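Local coordinates for protein uncharacterized sugar kinase PH1459 (Pyrococcus horikoshii, PDB 3EWM) that probably uses ATP to phosphorylate a sugar, perhaps fructose, as a member of the PfkB family of carbohydrate kinases with a ribokinase-like fold, at residues 136-139 against 140-143; 195-198 against 199-203; 289-292 against 293-297. All blocks are in the same frame, centred on the assembly; numbering follows the deposited sequence.

Interaction 1 (136-139 against 140-143)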
loop_
_atom_site.group_PDB
_atom_site.type_symbol
_atom_site.label_atom_id
_atom_site.label_comp_id
_atom_site.label_asym_id
_atom_site.label_seq_id
_atom_site.Cartn_x
_atom_site.Cartn_y
_atom_site.Cartn_z
ATOM N N ALA A 136 -15.170 0.629 -8.448
ATOM C CA ALA A 136 -15.304 1.360 -7.205
ATOM C C ALA A 136 -14.823 2.798 -7.318
ATOM O O ALA A 136 -15.265 3.648 -6.555
ATOM C CB ALA A 136 -14.603 0.622 -6.042
ATOM N N ARG A 137 -13.941 3.071 -8.291
ATOM C CA ARG A 137 -13.377 4.398 -8.436
ATOM C C ARG A 137 -13.292 4.800 -9.890
ATOM O O ARG A 137 -13.061 3.973 -10.755
ATOM C CB ARG A 137 -11.964 4.470 -7.850
ATOM C CG ARG A 137 -11.853 4.119 -6.385
ATOM C CD ARG A 137 -12.399 5.244 -5.499
ATOM N NE ARG A 137 -12.232 4.888 -4.095
ATOM C CZ ARG A 137 -13.053 4.094 -3.412
ATOM N NH1 ARG A 137 -14.137 3.574 -3.982
ATOM N NH2 ARG A 137 -12.792 3.818 -2.143
ATOM N N ASN A 138 -13.445 6.096 -10.123
ATOM C CA ASN A 138 -13.127 6.674 -11.401
ATOM C C ASN A 138 -11.644 7.029 -11.422
ATOM O O ASN A 138 -11.037 7.128 -10.363
ATOM C CB ASN A 138 -13.994 7.907 -11.637
ATOM C CG ASN A 138 -15.346 7.571 -12.226
ATOM O OD1 ASN A 138 -16.350 8.208 -11.899
ATOM N ND2 ASN A 138 -15.382 6.608 -13.131
ATOM N N PRO A 139 -11.050 7.208 -12.616
ATOM C CA PRO A 139 -11.638 7.064 -13.952
ATOM C C PRO A 139 -11.902 5.628 -14.393
ATOM O O PRO A 139 -12.570 5.434 -15.402
ATOM C CB PRO A 139 -10.574 7.682 -14.874
ATOM C CG PRO A 139 -9.300 7.440 -14.135
ATOM C CD PRO A 139 -9.647 7.662 -12.697
ATOM N N SER A 140 -11.397 4.637 -13.657
ATOM C CA SER A 140 -11.478 3.253 -14.124
ATOM C C SER A 140 -12.921 2.777 -14.306
ATOM O O SER A 140 -13.236 2.118 -15.305
ATOM C CB SER A 140 -10.726 2.308 -13.197
ATOM O OG SER A 140 -9.380 2.211 -13.622
ATOM N N ARG A 141 -13.783 3.122 -13.356
ATOM C CA ARG A 141 -15.192 2.787 -13.466
ATOM C C ARG A 141 -15.779 3.205 -14.813
ATOM O O ARG A 141 -16.293 2.380 -15.551
ATOM C CB ARG A 141 -15.996 3.394 -12.326
ATOM C CG ARG A 141 -17.482 3.295 -12.568
ATOM C CD ARG A 141 -18.206 3.312 -11.259
ATOM N NE ARG A 141 -18.537 4.652 -10.836
ATOM C CZ ARG A 141 -18.218 5.201 -9.669
ATOM N NH1 ARG A 141 -17.514 4.542 -8.759
ATOM N NH2 ARG A 141 -18.619 6.438 -9.418
ATOM N N GLU A 142 -15.678 4.482 -15.146
ATOM C CA GLU A 142 -16.257 4.959 -16.390
ATOM C C GLU A 142 -15.600 4.320 -17.606
ATOM O O GLU A 142 -16.284 3.958 -18.551
ATOM C CB GLU A 142 -16.267 6.496 -16.442
ATOM C CG GLU A 142 -17.415 7.017 -15.613
ATOM C CD GLU A 142 -17.409 8.507 -15.384
ATOM O OE1 GLU A 142 -18.297 8.932 -14.612
ATOM O OE2 GLU A 142 -16.544 9.231 -15.944
ATOM N N THR A 143 -14.280 4.157 -17.541
ATOM C CA THR A 143 -13.501 3.591 -18.610
ATOM C C THR A 143 -13.941 2.151 -18.867
ATOM O O THR A 143 -14.242 1.791 -20.004
ATOM C CB THR A 143 -11.994 3.658 -18.303
ATOM O OG1 THR A 143 -11.581 5.037 -18.258
ATOM C CG2 THR A 143 -11.189 2.910 -19.369
#
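Arg141 folds back from the first turn of helix 140-151 over the loop residues Ala136 to Asn138. The loop leads out of strand 127-131 of the ribokinase-like sheet, and a cis peptide before Pro139 marks its junction with the helix. The packed side is the backbone and the arginine. Arg141 N donates to Arg137 O at 2.8 Å, and Thr143 N donates to Pro139 O at 3.0 Å; both bonds span four residues, as in a helix. The Arg141 chain sets off anti to the backbone N and bends at chi3 (89°). This turn brings its NH1 to 3.3 Å from Ala136 O, which lies at the guanidinium edge near its plane. The same NH1 bonds to Leu135 O. Asn138 lies over one guanidinium face, toward the rim. Ser140 and Thr143 are buried; their hydroxyls bond into the segment around Tyr109 and Met112.

The looser side is toward solvent. There the extended Glu142 side chain crosses Asn138 at an angle, with carboxylate and amide planes 57° apart.

The Arg137 guanidinium is a separate, anchored end. It forms a salt bridge with Asp105 and also reaches Leu167 O. Its NH1 donates to Ala136 O at 2.8 Å; the acceptor lies in the guanidinium plane, but NH1 sits above the carbonyl plane, 63° out of it.

Interaction 2 (195-198 against 199-203)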
loop_
_atom_site.group_PDB
_atom_site.type_symbol
_atom_site.label_atom_id
_atom_site.label_comp_id
_atom_site.label_asym_id
_atom_site.label_seq_id
_atom_site.Cartn_x
_atom_site.Cartn_y
_atom_site.Cartn_z
ATOM N N GLU A 195 -24.764 -12.052 -2.176
ATOM C CA GLU A 195 -24.844 -10.940 -3.128
ATOM C C GLU A 195 -26.190 -10.871 -3.838
ATOM O O GLU A 195 -26.748 -9.785 -4.023
ATOM C CB GLU A 195 -23.734 -11.055 -4.159
ATOM C CG GLU A 195 -22.385 -10.723 -3.589
ATOM C CD GLU A 195 -21.212 -11.229 -4.439
ATOM O OE1 GLU A 195 -21.420 -11.891 -5.485
ATOM O OE2 GLU A 195 -20.079 -10.967 -4.010
ATOM N N VAL A 196 -26.705 -12.024 -4.235
ATOM C CA VAL A 196 -28.003 -12.103 -4.906
ATOM C C VAL A 196 -29.049 -11.489 -3.990
ATOM O O VAL A 196 -29.781 -10.592 -4.398
ATOM C CB VAL A 196 -28.377 -13.548 -5.270
ATOM C CG1 VAL A 196 -29.840 -13.640 -5.738
ATOM C CG2 VAL A 196 -27.450 -14.049 -6.342
ATOM N N LEU A 197 -29.072 -11.944 -2.736
ATOM C CA LEU A 197 -30.059 -11.466 -1.775
ATOM C C LEU A 197 -29.921 -9.950 -1.596
ATOM O O LEU A 197 -30.902 -9.210 -1.655
ATOM C CB LEU A 197 -29.889 -12.179 -0.429
ATOM C CG LEU A 197 -30.935 -11.820 0.629
ATOM C CD1 LEU A 197 -32.351 -12.232 0.175
ATOM C CD2 LEU A 197 -30.566 -12.463 1.967
ATOM N N TYR A 198 -28.688 -9.500 -1.412
ATOM C CA TYR A 198 -28.422 -8.101 -1.130
ATOM C C TYR A 198 -28.888 -7.196 -2.270
ATOM O O TYR A 198 -29.600 -6.188 -2.066
ATOM C CB TYR A 198 -26.930 -7.905 -0.844
ATOM C CG TYR A 198 -26.570 -6.471 -0.546
ATOM C CD1 TYR A 198 -26.849 -5.911 0.696
ATOM C CD2 TYR A 198 -25.952 -5.672 -1.515
ATOM C CE1 TYR A 198 -26.511 -4.582 0.977
ATOM C CE2 TYR A 198 -25.615 -4.348 -1.250
ATOM C CZ TYR A 198 -25.901 -3.810 -0.008
ATOM O OH TYR A 198 -25.576 -2.502 0.252
ATOM N N LEU A 199 -28.489 -7.566 -3.474
ATOM C CA LEU A 199 -28.781 -6.769 -4.641
ATOM C C LEU A 199 -30.230 -6.866 -5.091
ATOM O O LEU A 199 -30.867 -5.844 -5.349
ATOM C CB LEU A 199 -27.827 -7.142 -5.759
ATOM C CG LEU A 199 -26.384 -6.709 -5.457
ATOM C CD1 LEU A 199 -25.451 -7.188 -6.548
ATOM C CD2 LEU A 199 -26.316 -5.209 -5.308
ATOM N N GLU A 200 -30.765 -8.082 -5.135
ATOM C CA GLU A 200 -32.133 -8.285 -5.617
ATOM C C GLU A 200 -33.153 -7.636 -4.706
ATOM O O GLU A 200 -34.201 -7.192 -5.172
ATOM C CB GLU A 200 -32.432 -9.763 -5.834
ATOM C CG GLU A 200 -31.660 -10.333 -7.010
ATOM C CD GLU A 200 -32.201 -11.650 -7.510
ATOM O OE1 GLU A 200 -32.878 -12.361 -6.734
ATOM O OE2 GLU A 200 -31.928 -11.972 -8.686
ATOM N N ASN A 201 -32.814 -7.544 -3.420
ATOM C CA ASN A 201 -33.618 -6.812 -2.456
ATOM C C ASN A 201 -33.557 -5.298 -2.594
ATOM O O ASN A 201 -34.266 -4.576 -1.893
ATOM C CB ASN A 201 -33.264 -7.244 -1.030
ATOM C CG ASN A 201 -33.912 -8.557 -0.676
ATOM O OD1 ASN A 201 -34.710 -9.095 -1.468
ATOM N ND2 ASN A 201 -33.585 -9.090 0.487
ATOM N N GLN A 202 -32.697 -4.829 -3.490
ATOM C CA GLN A 202 -32.670 -3.422 -3.864
ATOM C C GLN A 202 -33.094 -3.248 -5.315
ATOM O O GLN A 202 -32.784 -2.235 -5.953
ATOM C CB GLN A 202 -31.290 -2.844 -3.605
ATOM C CG GLN A 202 -30.899 -2.979 -2.166
ATOM C CD GLN A 202 -29.518 -2.512 -1.912
ATOM O OE1 GLN A 202 -29.278 -1.315 -1.757
ATOM N NE2 GLN A 202 -28.583 -3.445 -1.851
ATOM N N GLY A 203 -33.832 -4.242 -5.807
ATOM C CA GLY A 203 -34.456 -4.192 -7.116
ATOM C C GLY A 203 -33.492 -4.416 -8.262
ATOM O O GLY A 203 -33.826 -4.123 -9.406
#
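Residues 195-203 run through the end of helix 193-200 into the turn that follows, where Leu199 N, Glu200 N and Asn201 N donate in succession to Glu195 O, Val196 O and Leu197 O, and the regular pattern then stops. The shortest of the three is Glu200 N to Val196 O, at 2.8 Å. The longest is Asn201 N to Leu197 O, at 3.1 Å.

Tyr198 O is next in line, but a side chain takes it. Gln202 NE2 donates to Tyr198 O at 2.9 Å in a nearly straight bond (169°). The carbonyl oxygen lies in the amide plane, while the donor stands above the carbonyl plane. The Gln202 chain is extended beyond CG, and its amide is twisted by chi3 (82°). This places NE2 over one face of the Tyr198 ring, 3.2 Å from CE2. Ring and amide planes are steeply inclined, 78° apart. The same nitrogen that holds the carbonyl sits over the rim of the ring. Tyr198 CD2 also packs on Leu199 CD2.

On another side of the helix, Val196 and Glu200 lie side by side and point the same way. Val196 CG1 is 3.4 Å from Glu200 OE1, while OE2 of Glu200 bonds to Val206 N. Leu197 CD1 touches Asn201 ND2, also at 3.4 Å. Leu199 is buried against Ile176 and Leu179 of helix 172-185. Glu195 turns its carboxylate to Ser192 N and Leu163 N. Its side chain is about 6 Å from those of Lys190 and Thr215, which bind ATP.

Gly203 N bonds to Glu200 O, and Leu199 O accepts the backbone N of the residue after Gly203. With its positive phi, Gly203 is the C-prime residue of a Schellman motif, which ends the helix of this beta-alpha-beta unit.

Interaction 3 (289-292 against 293-297)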
loop_
_atom_site.group_PDB
_atom_site.type_symbol
_atom_site.label_atom_id
_atom_site.label_comp_id
_atom_site.label_asym_id
_atom_site.label_seq_id
_atom_site.Cartn_x
_atom_site.Cartn_y
_atom_site.Cartn_z
ATOM N N PRO A 289 -6.172 -25.497 -11.286
ATOM C CA PRO A 289 -5.313 -26.579 -11.763
ATOM C C PRO A 289 -4.989 -26.424 -13.245
ATOM O O PRO A 289 -5.718 -25.769 -13.984
ATOM C CB PRO A 289 -6.156 -27.826 -11.523
ATOM C CG PRO A 289 -7.591 -27.315 -11.586
ATOM C CD PRO A 289 -7.501 -25.995 -10.879
ATOM N N ARG A 290 -3.893 -27.034 -13.662
ATOM C CA ARG A 290 -3.488 -26.991 -15.053
ATOM C C ARG A 290 -4.301 -27.972 -15.891
ATOM O O ARG A 290 -4.759 -29.015 -15.392
ATOM C CB ARG A 290 -1.990 -27.277 -15.164
ATOM C CG ARG A 290 -1.170 -26.358 -14.263
ATOM C CD ARG A 290 0.239 -26.156 -14.747
ATOM N NE ARG A 290 0.643 -24.785 -14.449
ATOM C CZ ARG A 290 0.538 -23.762 -15.300
ATOM N NH1 ARG A 290 0.061 -23.931 -16.532
ATOM N NH2 ARG A 290 0.920 -22.560 -14.913
ATOM N N LYS A 291 -4.484 -27.614 -17.160
ATOM C CA LYS A 291 -5.098 -28.472 -18.150
ATOM C C LYS A 291 -4.570 -29.914 -18.057
ATOM O O LYS A 291 -5.358 -30.870 -18.053
ATOM C CB LYS A 291 -4.849 -27.895 -19.550
ATOM C CG LYS A 291 -5.326 -28.777 -20.663
ATOM C CD LYS A 291 -5.395 -28.028 -21.968
ATOM C CE LYS A 291 -5.846 -28.949 -23.076
ATOM N NZ LYS A 291 -6.277 -28.207 -24.289
ATOM N N ASP A 292 -3.251 -30.065 -17.954
ATOM C CA ASP A 292 -2.634 -31.400 -17.941
ATOM C C ASP A 292 -3.110 -32.244 -16.747
ATOM O O ASP A 292 -3.366 -33.433 -16.893
ATOM C CB ASP A 292 -1.103 -31.315 -18.016
ATOM C CG ASP A 292 -0.495 -30.465 -16.906
ATOM O OD1 ASP A 292 -0.630 -30.824 -15.713
ATOM O OD2 ASP A 292 0.142 -29.437 -17.223
ATOM N N GLU A 293 -3.257 -31.620 -15.583
ATOM C CA GLU A 293 -3.823 -32.304 -14.422
ATOM C C GLU A 293 -5.285 -32.653 -14.625
ATOM O O GLU A 293 -5.728 -33.720 -14.207
ATOM C CB GLU A 293 -3.766 -31.430 -13.184
ATOM C CG GLU A 293 -2.460 -30.794 -12.847
ATOM C CD GLU A 293 -2.664 -29.769 -11.758
ATOM O OE1 GLU A 293 -2.270 -28.601 -11.949
ATOM O OE2 GLU A 293 -3.281 -30.140 -10.733
ATOM N N LEU A 294 -6.038 -31.730 -15.229
ATOM C CA LEU A 294 -7.473 -31.899 -15.422
ATOM C C LEU A 294 -7.797 -32.986 -16.428
ATOM O O LEU A 294 -8.816 -33.669 -16.307
ATOM C CB LEU A 294 -8.118 -30.585 -15.858
ATOM C CG LEU A 294 -8.278 -29.543 -14.749
ATOM C CD1 LEU A 294 -8.417 -28.161 -15.376
ATOM C CD2 LEU A 294 -9.454 -29.819 -13.809
ATOM N N LEU A 295 -6.919 -33.154 -17.410
ATOM C CA LEU A 295 -7.120 -34.151 -18.457
ATOM C C LEU A 295 -7.194 -35.591 -17.921
ATOM O O LEU A 295 -7.718 -36.470 -18.593
ATOM C CB LEU A 295 -6.048 -34.010 -19.535
ATOM C CG LEU A 295 -6.322 -33.283 -20.862
ATOM C CD1 LEU A 295 -7.508 -32.351 -20.857
ATOM C CD2 LEU A 295 -5.078 -32.548 -21.268
ATOM N N LYS A 296 -6.714 -35.803 -16.697
ATOM C CA LYS A 296 -6.791 -37.111 -16.023
ATOM C C LYS A 296 -8.214 -37.474 -15.587
ATOM O O LYS A 296 -8.468 -38.610 -15.171
ATOM C CB LYS A 296 -5.857 -37.152 -14.804
ATOM C CG LYS A 296 -4.457 -36.569 -15.044
ATOM C CD LYS A 296 -3.499 -37.552 -15.671
ATOM C CE LYS A 296 -2.812 -38.422 -14.620
ATOM N NZ LYS A 296 -1.789 -39.317 -15.253
ATOM N N TYR A 297 -9.128 -36.510 -15.689
ATOM C CA TYR A 297 -10.526 -36.668 -15.279
ATOM C C TYR A 297 -11.449 -36.521 -16.469
ATOM O O TYR A 297 -11.220 -35.671 -17.337
ATOM C CB TYR A 297 -10.908 -35.616 -14.229
ATOM C CG TYR A 297 -10.080 -35.685 -12.975
ATOM C CD1 TYR A 297 -10.499 -36.439 -11.884
ATOM C CD2 TYR A 297 -8.858 -35.006 -12.886
ATOM C CE1 TYR A 297 -9.724 -36.504 -10.720
ATOM C CE2 TYR A 297 -8.077 -35.069 -11.731
ATOM C CZ TYR A 297 -8.514 -35.817 -10.657
ATOM O OH TYR A 297 -7.742 -35.881 -9.516
#
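The Glu293 carboxylate is met from above its plane by the backbone N of Arg290. The bond from Arg290 N to Glu293 OE1 is 2.8 Å long and almost straight (173°). Pro289 CB lies 3.8 Å from Glu293 OE2. The Asp292 carboxylate is a near neighbour, tilted 32° against that of Glu293, and its OD1 touches Glu293 CG at 3.4 Å. The Arg290 guanidinium is turned elsewhere, to a salt bridge with Glu72.

Arg290 is the N-cap of the short helix 291-294, and Glu293 is its third residue. This third residue accepts the N-H of the N-cap residue through its side chain, as the corresponding bond of a capping box does; an arginine at the N-cap cannot return it. The bond satisfies an N-H at the start of the helix and places negative charge there, which would probably suit the helix dipole. Glu293 reaches back because its CG is anti to the carbonyl carbon (chi1 -50°) and the rest of the chain is extended. A long, weak ion pair links its OE1 to Lys282.

The backbone closes the turn with Leu294 N to Arg290 O at 3.0 Å and Leu295 N to Lys291 O at 2.8 Å. On the buried side, Leu294 CD2 packs on Pro289 CG at 3.8 Å. Leu294 also meets Val275 and Leu278 of helix 265-279, and Ala300 and Leu304 of helix 298-304. On another side, the extended Lys291 chain crosses Leu295, CG to CD2 at 3.8 Å.

In the fold
The three contacts follow one another along the chain. None nests in or crosses another, and each closes only a local turn. Interaction 1 starts helix 140-151 between strands 127-131 and 156-160. Interaction 2 ends helix 193-200 between strands 188-192 and 211-215 of the same sheet. The centres of these two are 23 Å apart, yet both pack on helix 172-185: Arg141 on Glu174 and Val178, Tyr198 on Met175. Interaction 3 comes last and joins helix 265-279 to the final helix 298-304. It lies across the chain's centre from the others, with its own centre about 37 Å from interaction 1 and 36 Å from interaction 2.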